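Local coordinates for phosphoribosylaminoimidazole-succinocarboxamide synthase (Pyrococcus horikoshii, PDB 4O84), which catalyses the ATP-dependent joining of L-aspartate to 5-amino-1-(5-phosphoribosyl)imidazole-4-carboxylate, giving SAICAR in de novo purine biosynthesis, at residues V92-A97 against P113-E118; V172-E177 against D195-W200; Y86-V91 against D144-I149. One frame throughout, in Å; residues are numbered along the deposited sequence.

Contact 1 (V92-A97 against P113-E118); sequences VRNVVA and PEPIVE. With 5GP (guanosine-5'-monophosphate), chain J.
Glu118 OE1 takes two donors at once: NH2 of Arg93 at 2.9 Å, in a salt bridge, and the hydroxyl of Tyr120. The arginine comes in on the syn side of OE1, tilted 27° from the carboxylate plane, while the oxygen itself sits at the edge of the guanidinium. The methylene CD of Arg93 also rests against both carboxylate oxygens. A bend at chi3 (76°) in an otherwise stretched arginine turns NH1 toward the ligand, where it gives a fairly straight bond of 2.7 Å to O1P of the guanosine monophosphate, again at the guanidinium edge. The flat group is therefore held between a protein carboxylate and the phosphate; a weak third bond runs from Arg93 NH1 to Ala97 O.

Arg93 and Glu118 stand on strands 84-93 and 111-121, which run antiparallel. Arg93 and Ile116 form a hydrogen-bonded pair, with Arg93 N to Ile116 O at 2.8 Å and Ile116 N to Arg93 O at 3.0 Å, and Val92 faces Val117 in the neighbouring non-hydrogen-bonded pair. Past Arg93 the chain turns a corner at Asn94. Val92 CG1 lies alongside the ring of Pro115, 4.1 Å from its CB. Asn94 OD1 comes up beside the same proline, 3.6 Å from Pro115 CB, while its ND2 is bonded to Asn157 OD1 and Leu171 O.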
loop_
_atom_site.group_PDB
_atom_site.type_symbol
_atom_site.label_atom_id
_atom_site.label_comp_id
_atom_site.label_asym_id
_atom_site.label_seq_id
_atom_site.Cartn_x
_atom_site.Cartn_y
_atom_site.Cartn_z
ATOM N N VAL A 92 12.958 -3.162 7.604
ATOM C CA VAL A 92 11.537 -3.457 7.426
ATOM C C VAL A 92 11.376 -4.715 6.567
ATOM O O VAL A 92 11.977 -4.838 5.476
ATOM C CB VAL A 92 10.769 -2.280 6.772
ATOM C CG1 VAL A 92 9.270 -2.576 6.741
ATOM C CG2 VAL A 92 11.016 -0.988 7.530
ATOM N N ARG A 93 10.539 -5.632 7.046
ATOM C CA ARG A 93 10.383 -6.921 6.404
ATOM C C ARG A 93 8.911 -7.162 6.044
ATOM O O ARG A 93 8.019 -6.997 6.877
ATOM C CB ARG A 93 10.959 -8.029 7.311
ATOM C CG ARG A 93 12.231 -7.605 8.052
ATOM C CD ARG A 93 12.916 -8.755 8.785
ATOM N NE ARG A 93 13.638 -9.607 7.866
ATOM C CZ ARG A 93 14.953 -9.818 7.892
ATOM N NH1 ARG A 93 15.514 -10.602 6.971
ATOM N NH2 ARG A 93 15.702 -9.280 8.841
ATOM N N ASN A 94 8.663 -7.531 4.787
ATOM C CA ASN A 94 7.312 -7.900 4.323
ATOM C C ASN A 94 7.145 -9.402 4.083
ATOM O O ASN A 94 6.039 -9.947 4.169
ATOM C CB ASN A 94 6.982 -7.162 3.027
ATOM C CG ASN A 94 7.020 -5.667 3.205
ATOM O OD1 ASN A 94 6.326 -5.141 4.066
ATOM N ND2 ASN A 94 7.874 -4.983 2.437
ATOM N N VAL A 95 8.254 -10.035 3.717
ATOM C CA VAL A 95 8.293 -11.438 3.335
ATOM C C VAL A 95 9.483 -12.032 4.090
ATOM O O VAL A 95 10.522 -11.398 4.179
ATOM C CB VAL A 95 8.461 -11.574 1.787
ATOM C CG1 VAL A 95 8.761 -12.999 1.371
ATOM C CG2 VAL A 95 7.227 -11.057 1.063
ATOM N N VAL A 96 9.297 -13.222 4.646
ATOM C CA VAL A 96 10.338 -13.955 5.387
ATOM C C VAL A 96 11.528 -14.333 4.495
ATOM O O VAL A 96 11.386 -15.089 3.532
ATOM C CB VAL A 96 9.763 -15.238 6.056
ATOM C CG1 VAL A 96 10.873 -16.090 6.699
ATOM C CG2 VAL A 96 8.697 -14.899 7.102
ATOM N N ALA A 97 12.694 -13.813 4.839
ATOM C CA ALA A 97 13.942 -14.141 4.157
ATOM C C ALA A 97 15.113 -13.873 5.098
ATOM O O ALA A 97 14.950 -13.236 6.145
ATOM C CB ALA A 97 14.094 -13.314 2.878
ATOM N N PRO A 113 1.738 -11.056 7.827
ATOM C CA PRO A 113 0.431 -10.389 7.876
ATOM C C PRO A 113 0.581 -8.874 7.985
ATOM O O PRO A 113 -0.217 -8.137 7.425
ATOM C CB PRO A 113 -0.235 -10.979 9.132
ATOM C CG PRO A 113 0.896 -11.480 9.977
ATOM C CD PRO A 113 1.996 -11.885 9.025
ATOM N N GLU A 114 1.630 -8.432 8.674
ATOM C CA GLU A 114 1.959 -7.024 8.798
ATOM C C GLU A 114 3.461 -6.897 8.653
ATOM O O GLU A 114 4.174 -7.868 8.924
ATOM C CB GLU A 114 1.552 -6.536 10.190
ATOM C CG GLU A 114 0.049 -6.409 10.374
ATOM C CD GLU A 114 -0.364 -6.224 11.830
ATOM O OE1 GLU A 114 0.447 -6.503 12.746
ATOM O OE2 GLU A 114 -1.513 -5.789 12.056
ATOM N N PRO A 115 3.957 -5.710 8.242
ATOM C CA PRO A 115 5.420 -5.518 8.159
ATOM C C PRO A 115 6.083 -5.521 9.526
ATOM O O PRO A 115 5.519 -5.045 10.495
ATOM C CB PRO A 115 5.594 -4.143 7.460
ATOM C CG PRO A 115 4.242 -3.754 6.973
ATOM C CD PRO A 115 3.205 -4.534 7.743
ATOM N N ILE A 116 7.281 -6.084 9.596
ATOM C CA ILE A 116 8.026 -6.177 10.831
ATOM C C ILE A 116 9.154 -5.141 10.753
ATOM O O ILE A 116 9.842 -5.045 9.735
ATOM C CB ILE A 116 8.595 -7.615 10.993
ATOM C CG1 ILE A 116 7.456 -8.609 11.281
ATOM C CG2 ILE A 116 9.716 -7.670 12.039
ATOM C CD1 ILE A 116 7.920 -10.052 11.497
ATOM N N VAL A 117 9.335 -4.368 11.820
ATOM C CA VAL A 117 10.476 -3.464 11.926
ATOM C C VAL A 117 11.460 -4.039 12.940
ATOM O O VAL A 117 11.079 -4.336 14.085
ATOM C CB VAL A 117 10.085 -2.039 12.390
ATOM C CG1 VAL A 117 11.290 -1.117 12.252
ATOM C CG2 VAL A 117 8.911 -1.490 11.598
ATOM N N GLU A 118 12.712 -4.203 12.518
ATOM C CA GLU A 118 13.799 -4.569 13.427
ATOM C C GLU A 118 14.832 -3.448 13.531
ATOM O O GLU A 118 15.108 -2.750 12.543
ATOM C CB GLU A 118 14.472 -5.860 12.953
ATOM C CG GLU A 118 13.521 -7.045 12.840
ATOM C CD GLU A 118 14.119 -8.216 12.083
ATOM O OE1 GLU A 118 15.126 -8.029 11.339
ATOM O OE2 GLU A 118 13.564 -9.332 12.214
HETATM P P 5GP J . 19.257 -9.890 6.873
HETATM O O1P 5GP J . 18.171 -10.884 6.513
HETATM O O2P 5GP J . 20.614 -10.346 6.397
HETATM O O3P 5GP J . 19.183 -9.411 8.304
HETATM O "O5'" 5GP J . 19.004 -8.498 6.061
HETATM C "C5'" 5GP J . 17.741 -7.812 5.963
HETATM C "C4'" 5GP J . 17.693 -6.744 4.850
HETATM O "O4'" 5GP J . 18.438 -5.581 5.204
HETATM C "C3'" 5GP J . 18.282 -7.177 3.506
HETATM O "O3'" 5GP J . 17.591 -6.475 2.457
HETATM C "C2'" 5GP J . 19.714 -6.700 3.543
HETATM O "O2'" 5GP J . 20.241 -6.461 2.227
HETATM C "C1'" 5GP J . 19.586 -5.423 4.363
HETATM N N9 5GP J . 20.803 -5.213 5.176
HETATM C C8 5GP J . 20.940 -5.492 6.488
HETATM N N7 5GP J . 22.186 -5.171 6.920
HETATM C C5 5GP J . 22.875 -4.693 5.875
HETATM C C6 5GP J . 24.242 -4.169 5.640
HETATM O O6 5GP J . 25.064 -4.115 6.575
HETATM N N1 5GP J . 24.561 -3.753 4.398
HETATM C C2 5GP J . 23.687 -3.792 3.370
HETATM N N2 5GP J . 24.106 -3.355 2.146
HETATM N N3 5GP J . 22.407 -4.261 3.517
HETATM C C4 5GP J . 21.957 -4.712 4.719
#

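Contact 2 (V172-E177 against D195-W200); sequences VDFKLE and DTCRFW. With 5GP (guanosine-5'-monophosphate), chain J.
Val172 CG2 sits squarely over the indole of Trp200, 3.4 Å from the centroid of its five-membered ring and 14° off the normal, a close CH-pi contact. The same valine presses its CB to 3.7 Å from CB of Arg198, and its backbone N bonds to Arg198 O, so this end of the antiparallel pair is tightly filled. Two residues on, Phe174 CB meets Cys197 SG at 3.5 Å, the sulfur standing obliquely to the ring.

The far end is looser. Lys175 N still bonds to Thr196 O, almost straight in line with the carbonyl, but the side chains merely brush: CE of Lys175 passes 3.9 Å from CG2 of Thr196. A water links the backbone to the threonine, giving to Lys175 O and accepting from Thr196 OG1, a hydroxyl also bonded to Ser193 N. The lysine bends at its last two torsions, and NZ makes salt bridges to Glu177 and Asp190.

Facing the nucleotide, Asp173 divides its carboxylate. OD1 accepts the ribose O3' hydroxyl, while OD2 is met on its syn side by Arg198 NH1 at 2.7 Å, with carboxylate and guanidinium planes 70° apart. Arg198 NH1 also reaches the phosphate O1P at 2.9 Å, and its NE is tied to Asp211. Residues 172-177 (VDFKLE) fall in a SAICAR synthetase signature. An acid for the sugar hydroxyl and an arginine for the phosphate, each fixed by the other, are consistent with a site made for a phosphoribosyl group such as the imidazole substrate carries.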
loop_
_atom_site.group_PDB
_atom_site.type_symbol
_atom_site.label_atom_id
_atom_site.label_comp_id
_atom_site.label_asym_id
_atom_site.label_seq_id
_atom_site.Cartn_x
_atom_site.Cartn_y
_atom_site.Cartn_z
ATOM N N VAL A 172 10.880 -7.565 -0.522
ATOM C CA VAL A 172 10.966 -8.615 0.497
ATOM C C VAL A 172 11.366 -8.028 1.859
ATOM O O VAL A 172 10.702 -8.265 2.863
ATOM C CB VAL A 172 11.934 -9.743 0.042
ATOM C CG1 VAL A 172 12.328 -10.656 1.209
ATOM C CG2 VAL A 172 11.290 -10.540 -1.096
ATOM N N ASP A 173 12.442 -7.248 1.877
ATOM C CA ASP A 173 12.871 -6.525 3.078
ATOM C C ASP A 173 13.891 -5.487 2.602
ATOM O O ASP A 173 14.287 -5.511 1.418
ATOM C CB ASP A 173 13.451 -7.465 4.162
ATOM C CG ASP A 173 14.603 -8.341 3.648
ATOM O OD1 ASP A 173 15.478 -7.844 2.927
ATOM O OD2 ASP A 173 14.640 -9.543 3.952
ATOM N N PHE A 174 14.298 -4.587 3.502
ATOM C CA PHE A 174 15.276 -3.550 3.189
ATOM C C PHE A 174 15.766 -2.870 4.463
ATOM O O PHE A 174 15.090 -2.938 5.492
ATOM C CB PHE A 174 14.734 -2.523 2.167
ATOM C CG PHE A 174 13.600 -1.653 2.669
ATOM C CD1 PHE A 174 13.780 -0.277 2.819
ATOM C CD2 PHE A 174 12.349 -2.188 2.948
ATOM C CE1 PHE A 174 12.730 0.545 3.261
ATOM C CE2 PHE A 174 11.312 -1.374 3.397
ATOM C CZ PHE A 174 11.501 -0.014 3.555
ATOM N N LYS A 175 16.932 -2.221 4.369
ATOM C CA LYS A 175 17.554 -1.509 5.477
ATOM C C LYS A 175 17.570 -0.003 5.202
ATOM O O LYS A 175 17.934 0.433 4.124
ATOM C CB LYS A 175 18.990 -1.991 5.701
ATOM C CG LYS A 175 19.815 -1.125 6.672
ATOM C CD LYS A 175 21.325 -1.278 6.497
ATOM C CE LYS A 175 21.860 -0.752 5.164
ATOM N NZ LYS A 175 22.294 0.662 5.179
ATOM N N LEU A 176 17.187 0.769 6.210
ATOM C CA LEU A 176 17.224 2.225 6.170
ATOM C C LEU A 176 18.155 2.725 7.254
ATOM O O LEU A 176 18.385 2.042 8.275
ATOM C CB LEU A 176 15.827 2.819 6.397
ATOM C CG LEU A 176 14.728 2.509 5.376
ATOM C CD1 LEU A 176 13.426 3.181 5.770
ATOM C CD2 LEU A 176 15.159 2.927 3.961
ATOM N N GLU A 177 18.697 3.915 7.016
ATOM C CA GLU A 177 19.412 4.660 8.033
ATOM C C GLU A 177 18.889 6.097 8.073
ATOM O O GLU A 177 18.334 6.619 7.082
ATOM C CB GLU A 177 20.919 4.620 7.809
ATOM C CG GLU A 177 21.469 3.196 7.766
ATOM C CD GLU A 177 22.981 3.111 7.610
ATOM O OE1 GLU A 177 23.714 4.068 7.959
ATOM O OE2 GLU A 177 23.444 2.055 7.146
ATOM N N ASP A 195 21.591 -3.068 -3.333
ATOM C CA ASP A 195 22.567 -3.386 -2.295
ATOM C C ASP A 195 21.925 -3.512 -0.902
ATOM O O ASP A 195 22.358 -4.341 -0.075
ATOM C CB ASP A 195 23.690 -2.341 -2.251
ATOM C CG ASP A 195 24.891 -2.721 -3.116
ATOM O OD1 ASP A 195 25.974 -2.140 -2.879
ATOM O OD2 ASP A 195 24.756 -3.578 -4.029
ATOM N N THR A 196 20.893 -2.694 -0.664
ATOM C CA THR A 196 20.303 -2.541 0.677
ATOM C C THR A 196 18.833 -2.978 0.815
ATOM O O THR A 196 18.211 -2.726 1.860
ATOM C CB THR A 196 20.387 -1.074 1.140
ATOM O OG1 THR A 196 19.664 -0.258 0.209
ATOM C CG2 THR A 196 21.825 -0.633 1.234
ATOM N N CYS A 197 18.301 -3.600 -0.235
ATOM C CA CYS A 197 16.934 -4.130 -0.283
ATOM C C CYS A 197 16.973 -5.565 -0.797
ATOM O O CYS A 197 17.845 -5.917 -1.580
ATOM C CB CYS A 197 16.065 -3.353 -1.284
ATOM S SG CYS A 197 15.853 -1.586 -1.055
ATOM N N ARG A 198 16.003 -6.375 -0.406
ATOM C CA ARG A 198 15.754 -7.613 -1.123
ATOM C C ARG A 198 14.595 -7.413 -2.075
ATOM O O ARG A 198 13.472 -7.086 -1.654
ATOM C CB ARG A 198 15.490 -8.799 -0.180
ATOM C CG ARG A 198 16.755 -9.426 0.389
ATOM C CD ARG A 198 16.536 -10.803 1.016
ATOM N NE ARG A 198 17.757 -11.271 1.682
ATOM C CZ ARG A 198 17.985 -11.227 2.998
ATOM N NH1 ARG A 198 17.063 -10.775 3.858
ATOM N NH2 ARG A 198 19.150 -11.661 3.464
ATOM N N PHE A 199 14.883 -7.597 -3.364
ATOM C CA PHE A 199 13.878 -7.526 -4.424
ATOM C C PHE A 199 13.731 -8.896 -5.056
ATOM O O PHE A 199 14.743 -9.513 -5.466
ATOM C CB PHE A 199 14.307 -6.575 -5.549
ATOM C CG PHE A 199 14.548 -5.149 -5.133
ATOM C CD1 PHE A 199 13.644 -4.450 -4.323
ATOM C CD2 PHE A 199 15.670 -4.477 -5.617
ATOM C CE1 PHE A 199 13.880 -3.130 -3.987
ATOM C CE2 PHE A 199 15.901 -3.153 -5.294
ATOM C CZ PHE A 199 15.004 -2.476 -4.475
ATOM N N TRP A 200 12.496 -9.381 -5.150
ATOM C CA TRP A 200 12.221 -10.611 -5.895
ATOM C C TRP A 200 11.286 -10.346 -7.030
ATOM O O TRP A 200 10.323 -9.580 -6.891
ATOM C CB TRP A 200 11.581 -11.716 -5.044
ATOM C CG TRP A 200 12.410 -12.261 -3.898
ATOM C CD1 TRP A 200 13.730 -11.986 -3.580
ATOM C CD2 TRP A 200 11.977 -13.242 -2.902
ATOM N NE1 TRP A 200 14.120 -12.678 -2.457
ATOM C CE2 TRP A 200 13.113 -13.450 -2.007
ATOM C CE3 TRP A 200 10.790 -13.912 -2.653
ATOM C CZ2 TRP A 200 13.046 -14.311 -0.919
ATOM C CZ3 TRP A 200 10.729 -14.784 -1.553
ATOM C CH2 TRP A 200 11.827 -14.973 -0.709
HETATM P P 5GP J . 19.257 -9.890 6.873
HETATM O O1P 5GP J . 18.171 -10.884 6.513
HETATM O O2P 5GP J . 20.614 -10.346 6.397
HETATM O O3P 5GP J . 19.183 -9.411 8.304
HETATM O "O5'" 5GP J . 19.004 -8.498 6.061
HETATM C "C5'" 5GP J . 17.741 -7.812 5.963
HETATM C "C4'" 5GP J . 17.693 -6.744 4.850
HETATM O "O4'" 5GP J . 18.438 -5.581 5.204
HETATM C "C3'" 5GP J . 18.282 -7.177 3.506
HETATM O "O3'" 5GP J . 17.591 -6.475 2.457
HETATM C "C2'" 5GP J . 19.714 -6.700 3.543
HETATM O "O2'" 5GP J . 20.241 -6.461 2.227
HETATM C "C1'" 5GP J . 19.586 -5.423 4.363
HETATM N N9 5GP J . 20.803 -5.213 5.176
HETATM C C8 5GP J . 20.940 -5.492 6.488
HETATM N N7 5GP J . 22.186 -5.171 6.920
HETATM C C5 5GP J . 22.875 -4.693 5.875
HETATM C C6 5GP J . 24.242 -4.169 5.640
HETATM O O6 5GP J . 25.064 -4.115 6.575
HETATM N N1 5GP J . 24.561 -3.753 4.398
HETATM C C2 5GP J . 23.687 -3.792 3.370
HETATM N N2 5GP J . 24.106 -3.355 2.146
HETATM N N3 5GP J . 22.407 -4.261 3.517
HETATM C C4 5GP J . 21.957 -4.712 4.719
HETATM O O HOH W 1 17.473 0.937 1.506
#

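Contact 3 (Y86-V91 against D144-I149); sequences YPLEVV and DEIKKI. With CD (cadmium ion), chain I; 5GP (guanosine-5'-monophosphate), chain J.
Ile149 and Tyr86 give this contact most of its buried surface. The tip of the isoleucine, CD1, stands over the middle of the tyrosine ring, 3.9 Å from the centroid and 12° off its normal, as a CH-pi contact. Its CG2 branch takes the other direction and packs on CG2 of Val90 at 3.8 Å. Ile149 thus touches both Tyr86 and Val90: with CG1 placed opposite the carbonyl carbon (chi1 -74°), the delta methyl reaches the ring and the gamma methyl is left for the valine. Leu88 CD1 packs alongside, 4.3 Å from Ile149 CD1 and 4.1 Å from Ile146 CD1; Leu88 and Ile146 cross at about a right angle.

The polar end of the ring is held as well. Tyr86 OH donates to Glu145 OE2 at 2.7 Å, reaching that oxygen from above the carboxylate plane, and Lys180 makes a salt bridge to the same oxygen. Glu145 OE1 bonds to the backbone N of Ser142, just before the helix. A phenylalanine in place of Tyr86 would probably leave Glu145 OE2 with Lys180 but no phenol donor, and the carboxylate less firmly positioned.

The axes of strand 88-91 and of helix segment 144-149 approach to 11.5 Å at an angle of 43°, so the first turns of helix 143-165 lie across one face of the sheet. Phe178 and Ile186, from strands 169-180 and 186-188, extend the apolar layer around Ile149, while Val117 and Leu119 of strand 111-121 adjoin Val90 and Ile146.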
loop_
_atom_site.group_PDB
_atom_site.type_symbol
_atom_site.label_atom_id
_atom_site.label_comp_id
_atom_site.label_asym_id
_atom_site.label_seq_id
_atom_site.Cartn_x
_atom_site.Cartn_y
_atom_site.Cartn_z
ATOM N N TYR A 86 21.934 8.653 13.408
ATOM C CA TYR A 86 21.618 7.641 14.413
ATOM C C TYR A 86 22.461 6.385 14.158
ATOM O O TYR A 86 22.619 5.968 12.992
ATOM C CB TYR A 86 20.144 7.286 14.394
ATOM C CG TYR A 86 19.232 8.379 14.872
ATOM C CD1 TYR A 86 19.089 8.654 16.234
ATOM C CD2 TYR A 86 18.489 9.123 13.964
ATOM C CE1 TYR A 86 18.227 9.646 16.672
ATOM C CE2 TYR A 86 17.634 10.114 14.388
ATOM C CZ TYR A 86 17.502 10.370 15.737
ATOM O OH TYR A 86 16.650 11.359 16.126
ATOM N N PRO A 87 23.020 5.785 15.236
ATOM C CA PRO A 87 23.819 4.543 15.099
ATOM C C PRO A 87 22.949 3.288 14.850
ATOM O O PRO A 87 23.149 2.250 15.480
ATOM C CB PRO A 87 24.552 4.439 16.440
ATOM C CG PRO A 87 23.710 5.219 17.411
ATOM C CD PRO A 87 22.980 6.281 16.624
ATOM N N LEU A 88 22.007 3.400 13.915
ATOM C CA LEU A 88 21.029 2.356 13.652
ATOM C C LEU A 88 21.036 1.857 12.225
ATOM O O LEU A 88 21.335 2.605 11.291
ATOM C CB LEU A 88 19.614 2.853 13.976
ATOM C CG LEU A 88 19.313 3.232 15.433
ATOM C CD1 LEU A 88 17.912 3.801 15.509
ATOM C CD2 LEU A 88 19.466 2.031 16.378
ATOM N N GLU A 89 20.719 0.576 12.084
ATOM C CA GLU A 89 20.149 0.039 10.854
ATOM C C GLU A 89 18.714 -0.336 11.179
ATOM O O GLU A 89 18.451 -1.061 12.127
ATOM C CB GLU A 89 20.922 -1.169 10.349
ATOM C CG GLU A 89 22.384 -0.863 10.092
ATOM C CD GLU A 89 23.155 -2.012 9.461
ATOM O OE1 GLU A 89 22.766 -3.188 9.627
ATOM O OE2 GLU A 89 24.178 -1.725 8.811
ATOM N N VAL A 90 17.783 0.220 10.416
ATOM C CA VAL A 90 16.370 -0.027 10.621
ATOM C C VAL A 90 15.893 -0.877 9.451
ATOM O O VAL A 90 15.910 -0.434 8.301
ATOM C CB VAL A 90 15.583 1.290 10.722
ATOM C CG1 VAL A 90 14.111 1.019 10.974
ATOM C CG2 VAL A 90 16.177 2.194 11.806
ATOM N N VAL A 91 15.469 -2.099 9.761
ATOM C CA VAL A 91 15.074 -3.060 8.754
ATOM C C VAL A 91 13.574 -3.291 8.781
ATOM O O VAL A 91 12.987 -3.556 9.841
ATOM C CB VAL A 91 15.839 -4.406 8.896
ATOM C CG1 VAL A 91 15.288 -5.456 7.929
ATOM C CG2 VAL A 91 17.332 -4.208 8.644
ATOM N N ASP A 144 10.617 8.451 22.040
ATOM C CA ASP A 144 9.901 9.301 21.094
ATOM C C ASP A 144 10.542 9.276 19.700
ATOM O O ASP A 144 9.842 9.195 18.692
ATOM C CB ASP A 144 9.830 10.731 21.619
ATOM C CG ASP A 144 8.536 11.422 21.233
ATOM O OD1 ASP A 144 7.482 11.088 21.828
ATOM O OD2 ASP A 144 8.572 12.303 20.342
ATOM N N GLU A 145 11.868 9.363 19.656
ATOM C CA GLU A 145 12.629 9.291 18.402
ATOM C C GLU A 145 12.445 7.937 17.682
ATOM O O GLU A 145 12.219 7.900 16.469
ATOM C CB GLU A 145 14.116 9.525 18.672
ATOM C CG GLU A 145 14.499 10.974 18.951
ATOM C CD GLU A 145 15.916 11.087 19.478
ATOM O OE1 GLU A 145 16.184 10.532 20.555
ATOM O OE2 GLU A 145 16.765 11.707 18.815
ATOM N N ILE A 146 12.545 6.843 18.444
ATOM C CA ILE A 146 12.362 5.492 17.926
ATOM C C ILE A 146 10.970 5.337 17.328
ATOM O O ILE A 146 10.804 4.763 16.260
ATOM C CB ILE A 146 12.585 4.424 19.030
ATOM C CG1 ILE A 146 14.060 4.339 19.422
ATOM C CG2 ILE A 146 12.099 3.059 18.565
ATOM C CD1 ILE A 146 14.995 3.852 18.326
ATOM N N LYS A 147 9.969 5.867 18.020
ATOM C CA LYS A 147 8.604 5.848 17.518
ATOM C C LYS A 147 8.481 6.580 16.181
ATOM O O LYS A 147 7.840 6.071 15.248
ATOM C CB LYS A 147 7.636 6.418 18.564
ATOM C CG LYS A 147 7.270 5.406 19.655
ATOM C CD LYS A 147 6.495 6.083 20.790
ATOM C CE LYS A 147 5.484 5.144 21.437
ATOM N NZ LYS A 147 6.117 4.050 22.226
ATOM N N LYS A 148 9.084 7.768 16.089
ATOM C CA LYS A 148 9.100 8.515 14.831
ATOM C C LYS A 148 9.836 7.756 13.704
ATOM O O LYS A 148 9.334 7.636 12.590
ATOM C CB LYS A 148 9.695 9.911 15.028
ATOM C CG LYS A 148 9.547 10.833 13.812
ATOM C CD LYS A 148 8.152 10.739 13.181
ATOM C CE LYS A 148 7.780 11.955 12.347
ATOM N NZ LYS A 148 6.722 12.778 13.013
ATOM N N ILE A 149 11.013 7.236 14.026
ATOM C CA ILE A 149 11.813 6.469 13.085
ATOM C C ILE A 149 11.022 5.265 12.534
ATOM O O ILE A 149 10.957 5.044 11.308
ATOM C CB ILE A 149 13.149 6.050 13.730
ATOM C CG1 ILE A 149 14.091 7.264 13.826
ATOM C CG2 ILE A 149 13.832 4.940 12.936
ATOM C CD1 ILE A 149 15.217 7.086 14.830
HETATM CD CD CD I . 22.602 -5.480 9.185
HETATM P P 5GP J . 19.257 -9.890 6.873
HETATM O O1P 5GP J . 18.171 -10.884 6.513
HETATM O O2P 5GP J . 20.614 -10.346 6.397
HETATM O O3P 5GP J . 19.183 -9.411 8.304
HETATM O "O5'" 5GP J . 19.004 -8.498 6.061
HETATM C "C5'" 5GP J . 17.741 -7.812 5.963
HETATM C "C4'" 5GP J . 17.693 -6.744 4.850
HETATM O "O4'" 5GP J . 18.438 -5.581 5.204
HETATM C "C3'" 5GP J . 18.282 -7.177 3.506
HETATM O "O3'" 5GP J . 17.591 -6.475 2.457
HETATM C "C2'" 5GP J . 19.714 -6.700 3.543
HETATM O "O2'" 5GP J . 20.241 -6.461 2.227
HETATM C "C1'" 5GP J . 19.586 -5.423 4.363
HETATM N N9 5GP J . 20.803 -5.213 5.176
HETATM C C8 5GP J . 20.940 -5.492 6.488
HETATM N N7 5GP J . 22.186 -5.171 6.920
HETATM C C5 5GP J . 22.875 -4.693 5.875
HETATM C C6 5GP J . 24.242 -4.169 5.640
HETATM O O6 5GP J . 25.064 -4.115 6.575
HETATM N N1 5GP J . 24.561 -3.753 4.398
HETATM C C2 5GP J . 23.687 -3.792 3.370
HETATM N N2 5GP J . 24.106 -3.355 2.146
HETATM N N3 5GP J . 22.407 -4.261 3.517
HETATM C C4 5GP J . 21.957 -4.712 4.719
#

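How the contacts relate
All three contacts reach one antiparallel sheet, in which strand 84-93 pairs with 111-121 and 169-180; contact 3 sets helix 143-165 against it. Contact 1 joins contact 2 through backbone bonds such as Asn94 N to Val172 O (2.9 Å), and their centres are about 11 Å apart. Contact 3 uses the earlier part of strand 84-93, its centre about 16 Å from each of the others; Val91 O takes Glu118 N at 2.8 Å, and Val90 O takes Leu176 N at 2.7 Å. Contacts 1 and 2 bring Arg93 and Arg198 to the same phosphate oxygen of the nucleotide. At the base, Glu89 of contact 3 binds a cadmium ion through OE1 (2.3 Å), as does guanine N7.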